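Local coordinates for protein alanine racemase (Oenococcus oeni PSU-1, PDB 3HUR) that belongs to the alanine racemase family, pairing an N-terminal domain of TIM-barrel type with a C-terminal, mainly beta domain in a multi-subunit assembly, at residues A[38-41]-A[42-46]; A[375-378]-A[379-382]; A[184-187]-A[188-191]; A[205-208]-A[209-213]. All blocks are in the same frame, centred on the assembly; numbering follows the deposited sequence.

Interaction 1 (A[38-41]-A[42-46]); sequences VLKA and DGYGL. With SO4 (sulfate ion), chain D.
A single turn of left-handed helix, directly after the first strand of the barrel, brings Tyr44 against Lys40 and Val38. Every residue from Ala41 to Gly45 has a positive phi, yet the bonds still link residues four apart: Tyr44 N donates to Lys40 O over 2.7 Å, and Gly45 N to Ala41 O over 2.7 Å. Gly43 and Gly45 suit such backbone angles. The carbonyl oxygen of Lys40 also lies over the centre of one face of the Tyr44 ring, 3.8 Å above its plane, while Val38 O meets the ring edge in plane, 3.2 Å from Tyr44 CE1. With CG of Tyr44 anti to the carbonyl carbon (chi1 -68°), the phenol runs alongside the extended Lys40 chain, its OH 4.0 Å from Lys40 CD. At the start of the turn Asp42 N donates to sulfate D, with O4 2.7 Å away; Asn68 of the same chain and Arg8 of the second subunit also bind this anion, whereas Asp42 OD2 accepts from Ala48 N. Lys40 and Ala41 rest on Ile362 of strand 357-364, and Leu39 packs on Leu51 and Ala52 of helix 48-57.

Interaction 2 (A[375-378]-A[379-382]); sequences TGDL and AEVI
Ala379 sets its methyl against the end of strand 372-375 and the residue that follows it, beside two carbonyl oxygens: CB lies 3.3 Å from Thr375 O and 3.1 Å from Gly376 O. Gly376 holds the N-cap position of the short helix 377-381, with backbone angles that suit glycine. Next, Glu380 N reaches back to Gly376 O, a long bond of 3.3 Å that lies in the carbonyl plane. Its side chain leaves with CG anti to the backbone N (chi1 -152°) and extends beside that of Asp377, pointing the same way, until Glu380 OE1 stands 4.1 Å from Asp377 OD1 with the two carboxylates turned by only 20°. Val381 follows, its N donating to Asp377 O at 3.1 Å, while its CG2 branch leans on the same oxygen. Ile382 closes the turn through a bond from its N to Leu378 O, 3.0 Å long, and the two side chains cross at a slant, Ile382 CG2 lying 4.0 Å from Leu378 CD2. Leu378 itself packs against Ala54 of helix 48-57 and Ala20 of helix 16-30, and its backbone N donates to Asp17. Two exposed carboxylates of like charge side by side would probably repel each other somewhat, an effect that the partial positive charge of the helix start may temper; the apolar pair Leu378-Ile382, of which Leu378 is buried, carries no such cost.

Interaction 3 (A[184-187]-A[188-191]); sequences LRRW and QELT
Thr191 lays its methyl over the six-membered ring of Trp187: CG2 sits 3.8 Å from the centroid and only 4° off the ring normal, a CH-pi contact one turn further along the helix. The other branch, OG1, stands between the backbone N and the carbonyl carbon (chi1 61°), a position that turns it back to donate to Trp187 O over 2.7 Å, from above the carbonyl plane. That oxygen also receives weak bonds from the backbone N of Leu190 and of Thr191, a cluster of donors found at the last turn of helix 174-191. On the outer side, Arg185 and Glu189 form an i to i+4 salt bridge, NH1 to OE2 2.8 Å. Arg185 bends along its chain to make it, and guanidinium and carboxylate are 67° apart, so one nitrogen meets one oxygen obliquely. Both residues touch a crystal neighbour, which may influence this geometry. In the backbone of the same pair, Glu189 N donates almost straight to Arg185 O at 2.7 Å. Gln188 crosses Leu184, its NE2 4.1 Å from Leu184 CG, while Arg186 pairs with Glu182 one turn back. The indole packs between the helix and the barrel: it meets Phe201 of strand 201-202 edge-to-face and touches Ile129, Thr164 and Met203, within the beta-alpha-beta unit of strand 157-163, helix 174-191 and strand 201-202.

Interaction 4 (A[205-208]-A[209-213]); sequences NSAT and CIWHH. With SO4 (sulfate ion), chain B.
Asn205 OD1 takes two bonds from Thr208, one turn into the helix that Asn205 caps, while Asn205 O receives the N-H of Cys209. Thr208 N comes in nearly straight on the amide oxygen at 2.8 Å, whereas Thr208 OG1 approaches OD1 at the same 2.8 Å from well above the amide plane. The torsion of Asn205, with CG between its backbone N and carbonyl carbon (chi1 66°), swings the amide over the helix start for this N-cap. Ser206 heads the helix and faces sulfate B: OG donates to O4, the modelled 2.5 Å being doubtfully short since Ser206 CB is also crowded against that oxygen, and Ser206 N adds a weak bond to it. Ser206 OG is in turn hydrogen-bonded to the backbone N of Gly226 and of Leu228, and Gln227 N also binds the anion. Further along, Trp211 N donates to Ala207 O at 3.0 Å, and its indole lies by Ala207, with CZ3 4.3 Å from Ala207 CB. Ile210 CG2 sits over one face of that indole, whose NE1 bonds to Lys240 O. As the helix ends, His212 N still reaches Thr208 O at 3.2 Å, its CB resting on that carbonyl, while the imidazole stacks with Phe180. Ser206 N, the Ser206 hydroxyl and Gln227 N, together with the positive end of the helix dipole, would be expected to favour negative charge here, which is consistent with a site for small anions.

In the fold
Interactions 1 and 4 lie beside one sulfate, which probably came from the crystallisation liquor but may mark a pocket. Their nearest atoms are about 6 Å apart, and the side chain of Tyr44 comes within about 4 Å of the sulfate held at Ser206; Gln227, which binds that ion, also touches Tyr44. Sulfate D marks a second anion position, at Asp42 and the second subunit. Interaction 3 lies further out, its centre about 18 Å from that of interaction 4, on the outer helix 174-191. Interaction 2 belongs to the C-terminal end of the chain, about 19 Å between centres from interaction 1 and about 43 Å from interaction 3, on opposite sides of the chain's centre.

Interaction 1 (A[38-41]-A[42-46])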
# COMPACT_ATOMS: atom_id res chain seq x y z
N VAL A 38 -4.33 -1.69 -32.47
CA VAL A 38 -5.18 -2.05 -31.36
C VAL A 38 -4.95 -1.02 -30.25
O VAL A 38 -3.84 -0.80 -29.81
CB VAL A 38 -4.92 -3.52 -30.87
CG1 VAL A 38 -5.86 -3.89 -29.73
CG2 VAL A 38 -5.10 -4.54 -32.00
N LEU A 39 -6.03 -0.41 -29.80
CA LEU A 39 -6.01 0.61 -28.82
C LEU A 39 -6.96 0.24 -27.70
O LEU A 39 -8.09 0.70 -27.66
CB LEU A 39 -6.50 1.89 -29.46
CG LEU A 39 -5.51 2.50 -30.45
CD1 LEU A 39 -6.09 3.79 -30.91
CD2 LEU A 39 -4.10 2.71 -29.79
N LYS A 40 -6.54 -0.59 -26.77
CA LYS A 40 -7.41 -0.91 -25.67
C LYS A 40 -7.04 -0.05 -24.47
O LYS A 40 -5.91 0.46 -24.39
CB LYS A 40 -7.29 -2.37 -25.33
CG LYS A 40 -7.52 -3.32 -26.50
CD LYS A 40 -7.21 -4.71 -26.04
CE LYS A 40 -7.59 -5.80 -27.04
NZ LYS A 40 -7.18 -7.09 -26.39
N ALA A 41 -7.99 0.15 -23.58
CA ALA A 41 -7.72 0.87 -22.33
C ALA A 41 -7.19 2.27 -22.60
O ALA A 41 -6.14 2.65 -22.12
CB ALA A 41 -6.69 0.08 -21.46
N ASP A 42 -7.92 3.01 -23.44
CA ASP A 42 -7.56 4.35 -23.81
C ASP A 42 -6.14 4.43 -24.29
O ASP A 42 -5.32 5.21 -23.76
CB ASP A 42 -7.79 5.32 -22.62
CG ASP A 42 -7.74 6.80 -23.02
OD1 ASP A 42 -7.59 7.63 -22.08
OD2 ASP A 42 -7.87 7.15 -24.23
N GLY A 43 -5.84 3.61 -25.29
CA GLY A 43 -4.52 3.66 -25.92
C GLY A 43 -3.47 3.21 -24.98
O GLY A 43 -2.40 3.77 -24.89
N TYR A 44 -3.81 2.18 -24.24
CA TYR A 44 -2.89 1.60 -23.26
C TYR A 44 -2.55 2.64 -22.27
O TYR A 44 -1.44 2.82 -21.94
CB TYR A 44 -1.65 0.98 -23.93
CG TYR A 44 -2.07 -0.20 -24.71
CD1 TYR A 44 -2.37 -0.10 -26.06
CD2 TYR A 44 -2.30 -1.39 -24.09
CE1 TYR A 44 -2.80 -1.23 -26.79
CE2 TYR A 44 -2.75 -2.49 -24.77
CZ TYR A 44 -2.99 -2.41 -26.13
OH TYR A 44 -3.47 -3.54 -26.79
N GLY A 45 -3.57 3.34 -21.81
CA GLY A 45 -3.38 4.44 -20.89
C GLY A 45 -2.55 5.61 -21.38
O GLY A 45 -2.11 6.40 -20.56
N LEU A 46 -2.39 5.74 -22.69
CA LEU A 46 -1.62 6.85 -23.27
C LEU A 46 -2.48 7.78 -24.11
O LEU A 46 -2.04 8.89 -24.44
CB LEU A 46 -0.45 6.35 -24.13
CG LEU A 46 0.55 5.48 -23.40
CD1 LEU A 46 1.74 5.26 -24.26
CD2 LEU A 46 0.95 6.12 -22.08
S SO4 D . -11.57 2.11 -23.72
O1 SO4 D . -11.17 2.05 -22.32
O2 SO4 D . -11.82 0.78 -24.35
O3 SO4 D . -12.74 2.98 -23.70
O4 SO4 D . -10.46 2.78 -24.42

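Interaction 2 (A[375-378]-A[379-382])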
# COMPACT_ATOMS: atom_id res chain seq x y z
N THR A 375 3.91 15.45 -27.29
CA THR A 375 5.01 16.21 -27.92
C THR A 375 5.24 15.76 -29.34
O THR A 375 4.74 14.72 -29.74
CB THR A 375 6.35 15.96 -27.24
OG1 THR A 375 6.70 14.58 -27.43
CG2 THR A 375 6.28 16.27 -25.73
N GLY A 376 6.02 16.55 -30.09
CA GLY A 376 6.48 16.22 -31.45
C GLY A 376 5.67 16.86 -32.56
O GLY A 376 4.56 17.32 -32.33
N ASP A 377 6.23 16.87 -33.77
CA ASP A 377 5.65 17.57 -34.92
C ASP A 377 4.28 17.00 -35.23
O ASP A 377 3.33 17.73 -35.48
CB ASP A 377 6.55 17.43 -36.18
CG ASP A 377 7.91 18.19 -36.06
OD1 ASP A 377 8.06 19.13 -35.23
OD2 ASP A 377 8.84 17.84 -36.84
N LEU A 378 4.17 15.68 -35.21
CA LEU A 378 2.86 15.06 -35.42
C LEU A 378 1.80 15.58 -34.44
O LEU A 378 0.66 15.80 -34.81
CB LEU A 378 2.96 13.55 -35.25
CG LEU A 378 2.46 12.63 -36.36
CD1 LEU A 378 2.43 11.22 -35.77
CD2 LEU A 378 1.11 13.08 -36.89
N ALA A 379 2.20 15.78 -33.20
CA ALA A 379 1.33 16.32 -32.17
C ALA A 379 0.77 17.71 -32.50
O ALA A 379 -0.41 17.98 -32.27
CB ALA A 379 2.06 16.36 -30.86
N GLU A 380 1.63 18.58 -33.01
CA GLU A 380 1.30 19.93 -33.50
C GLU A 380 0.24 19.80 -34.60
O GLU A 380 -0.87 20.39 -34.49
CB GLU A 380 2.60 20.56 -34.06
CG GLU A 380 2.81 22.09 -34.07
CD GLU A 380 4.21 22.50 -34.72
OE1 GLU A 380 4.85 21.70 -35.49
OE2 GLU A 380 4.68 23.64 -34.46
N VAL A 381 0.55 18.98 -35.62
CA VAL A 381 -0.31 18.81 -36.80
C VAL A 381 -1.71 18.29 -36.47
O VAL A 381 -2.69 18.73 -37.09
CB VAL A 381 0.31 17.81 -37.85
CG1 VAL A 381 -0.73 17.39 -38.91
CG2 VAL A 381 1.61 18.37 -38.50
N ILE A 382 -1.85 17.38 -35.50
CA ILE A 382 -3.19 16.86 -35.17
C ILE A 382 -3.94 17.69 -34.11
O ILE A 382 -5.09 17.39 -33.76
CB ILE A 382 -3.17 15.36 -34.81
CG1 ILE A 382 -2.40 15.12 -33.51
CG2 ILE A 382 -2.52 14.58 -35.92
CD1 ILE A 382 -2.77 13.85 -32.83

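Interaction 3 (A[184-187]-A[188-191])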
# COMPACT_ATOMS: atom_id res chain seq x y z
N LEU A 184 -1.55 -23.35 -34.40
CA LEU A 184 -1.34 -23.23 -35.84
C LEU A 184 -1.93 -24.45 -36.61
O LEU A 184 -2.47 -24.29 -37.70
CB LEU A 184 0.14 -23.10 -36.12
CG LEU A 184 0.56 -22.76 -37.55
CD1 LEU A 184 -0.18 -21.51 -38.04
CD2 LEU A 184 2.10 -22.62 -37.61
N ARG A 185 -1.88 -25.63 -36.01
CA ARG A 185 -2.52 -26.81 -36.61
C ARG A 185 -4.03 -26.51 -36.73
O ARG A 185 -4.59 -26.55 -37.84
CB ARG A 185 -2.15 -28.12 -35.85
CG ARG A 185 -3.14 -29.35 -35.86
CD ARG A 185 -2.45 -30.61 -36.37
NE ARG A 185 -2.48 -31.83 -35.53
CZ ARG A 185 -3.01 -33.02 -35.88
NH1 ARG A 185 -3.67 -33.22 -37.04
NH2 ARG A 185 -2.93 -34.04 -35.03
N ARG A 186 -4.65 -26.14 -35.61
CA ARG A 186 -6.09 -25.86 -35.63
C ARG A 186 -6.49 -24.77 -36.64
O ARG A 186 -7.48 -24.93 -37.36
CB ARG A 186 -6.58 -25.48 -34.24
CG ARG A 186 -6.99 -26.68 -33.37
CD ARG A 186 -6.41 -26.46 -31.97
NE ARG A 186 -6.85 -27.44 -30.97
CZ ARG A 186 -6.67 -27.30 -29.65
NH1 ARG A 186 -6.08 -26.21 -29.14
NH2 ARG A 186 -7.10 -28.24 -28.83
N TRP A 187 -5.72 -23.69 -36.71
CA TRP A 187 -5.99 -22.64 -37.70
C TRP A 187 -6.12 -23.25 -39.10
O TRP A 187 -7.13 -23.08 -39.78
CB TRP A 187 -4.88 -21.58 -37.66
CG TRP A 187 -4.90 -20.64 -38.81
CD1 TRP A 187 -4.06 -20.66 -39.90
CD2 TRP A 187 -5.78 -19.53 -39.00
NE1 TRP A 187 -4.37 -19.62 -40.75
CE2 TRP A 187 -5.42 -18.92 -40.22
CE3 TRP A 187 -6.82 -18.98 -38.26
CZ2 TRP A 187 -6.09 -17.81 -40.71
CZ3 TRP A 187 -7.49 -17.88 -38.75
CH2 TRP A 187 -7.12 -17.30 -39.96
N GLN A 188 -5.08 -23.99 -39.49
CA GLN A 188 -5.04 -24.67 -40.78
C GLN A 188 -6.15 -25.71 -40.93
O GLN A 188 -6.90 -25.67 -41.89
CB GLN A 188 -3.68 -25.32 -40.96
CG GLN A 188 -2.52 -24.33 -41.08
CD GLN A 188 -1.22 -25.06 -41.09
OE1 GLN A 188 -1.22 -26.25 -40.89
NE2 GLN A 188 -0.11 -24.36 -41.32
N GLU A 189 -6.33 -26.58 -39.96
CA GLU A 189 -7.44 -27.53 -40.05
C GLU A 189 -8.76 -26.82 -40.28
O GLU A 189 -9.63 -27.30 -41.03
CB GLU A 189 -7.53 -28.42 -38.81
CG GLU A 189 -6.39 -29.46 -38.75
CD GLU A 189 -6.36 -30.27 -37.45
OE1 GLU A 189 -7.03 -29.86 -36.46
OE2 GLU A 189 -5.65 -31.30 -37.44
N LEU A 190 -8.89 -25.66 -39.65
CA LEU A 190 -10.15 -24.95 -39.65
C LEU A 190 -10.34 -24.02 -40.84
O LEU A 190 -11.48 -23.71 -41.17
CB LEU A 190 -10.32 -24.20 -38.33
CG LEU A 190 -10.68 -25.05 -37.10
CD1 LEU A 190 -10.55 -24.13 -35.85
CD2 LEU A 190 -12.09 -25.70 -37.19
N THR A 191 -9.25 -23.63 -41.51
CA THR A 191 -9.32 -22.66 -42.63
C THR A 191 -8.91 -23.14 -44.04
O THR A 191 -9.39 -22.57 -45.03
CB THR A 191 -8.48 -21.40 -42.33
OG1 THR A 191 -7.10 -21.75 -42.16
CG2 THR A 191 -8.96 -20.73 -41.06

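Interaction 4 (A[205-208]-A[209-213])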
# COMPACT_ATOMS: atom_id res chain seq x y z
N ASN A 205 -0.89 -11.02 -33.48
CA ASN A 205 -0.87 -10.02 -32.38
C ASN A 205 0.54 -9.52 -32.24
O ASN A 205 1.36 -9.77 -33.11
CB ASN A 205 -1.38 -10.60 -31.07
CG ASN A 205 -0.48 -11.69 -30.52
OD1 ASN A 205 0.67 -11.86 -30.96
ND2 ASN A 205 -1.01 -12.45 -29.55
N SER A 206 0.82 -8.77 -31.17
CA SER A 206 2.11 -8.08 -31.04
C SER A 206 3.25 -9.06 -30.99
O SER A 206 4.31 -8.85 -31.57
CB SER A 206 2.15 -7.21 -29.75
OG SER A 206 1.53 -5.94 -29.89
N ALA A 207 3.04 -10.10 -30.21
CA ALA A 207 4.08 -11.07 -29.92
C ALA A 207 4.38 -11.91 -31.20
O ALA A 207 5.55 -12.13 -31.56
CB ALA A 207 3.61 -11.95 -28.72
N THR A 208 3.32 -12.30 -31.90
CA THR A 208 3.44 -12.96 -33.15
C THR A 208 4.21 -12.07 -34.10
O THR A 208 5.17 -12.53 -34.76
CB THR A 208 2.09 -13.32 -33.74
OG1 THR A 208 1.28 -13.93 -32.72
CG2 THR A 208 2.26 -14.34 -34.87
N CYS A 209 3.88 -10.79 -34.15
CA CYS A 209 4.62 -9.90 -35.05
C CYS A 209 6.10 -9.84 -34.69
O CYS A 209 6.98 -9.84 -35.59
CB CYS A 209 4.02 -8.47 -35.05
SG CYS A 209 2.40 -8.30 -35.83
N ILE A 210 6.40 -9.77 -33.40
CA ILE A 210 7.79 -9.51 -33.01
C ILE A 210 8.67 -10.75 -33.24
O ILE A 210 9.57 -10.70 -34.06
CB ILE A 210 7.95 -9.06 -31.54
CG1 ILE A 210 7.27 -7.70 -31.30
CG2 ILE A 210 9.44 -9.02 -31.15
CD1 ILE A 210 7.09 -7.37 -29.88
N TRP A 211 8.35 -11.84 -32.55
CA TRP A 211 9.18 -13.05 -32.52
C TRP A 211 8.87 -14.17 -33.55
O TRP A 211 9.50 -15.20 -33.48
CB TRP A 211 9.19 -13.64 -31.10
CG TRP A 211 9.87 -12.72 -30.13
CD1 TRP A 211 11.21 -12.47 -30.02
CD2 TRP A 211 9.22 -11.85 -29.19
NE1 TRP A 211 11.44 -11.51 -29.03
CE2 TRP A 211 10.23 -11.11 -28.53
CE3 TRP A 211 7.88 -11.63 -28.84
CZ2 TRP A 211 9.95 -10.20 -27.52
CZ3 TRP A 211 7.61 -10.73 -27.85
CH2 TRP A 211 8.64 -10.01 -27.20
N HIS A 212 7.95 -13.99 -34.48
CA HIS A 212 7.66 -14.99 -35.49
C HIS A 212 7.52 -14.37 -36.87
O HIS A 212 6.77 -14.86 -37.72
CB HIS A 212 6.35 -15.68 -35.19
CG HIS A 212 6.31 -16.47 -33.93
ND1 HIS A 212 6.30 -15.88 -32.68
CD2 HIS A 212 6.21 -17.80 -33.72
CE1 HIS A 212 6.21 -16.83 -31.76
NE2 HIS A 212 6.15 -18.00 -32.37
N HIS A 213 8.23 -13.28 -37.14
CA HIS A 213 8.08 -12.63 -38.44
C HIS A 213 8.67 -13.43 -39.62
O HIS A 213 8.43 -13.08 -40.78
CB HIS A 213 8.67 -11.23 -38.42
CG HIS A 213 10.15 -11.19 -38.39
ND1 HIS A 213 10.87 -10.28 -39.14
CD2 HIS A 213 11.06 -11.91 -37.69
CE1 HIS A 213 12.16 -10.46 -38.92
NE2 HIS A 213 12.30 -11.44 -38.04
S SO4 B . -1.65 -7.48 -28.30
O1 SO4 B . -1.37 -6.73 -27.10
O2 SO4 B . -1.42 -8.89 -28.16
O3 SO4 B . -3.06 -7.39 -28.56
O4 SO4 B . -0.74 -6.90 -29.27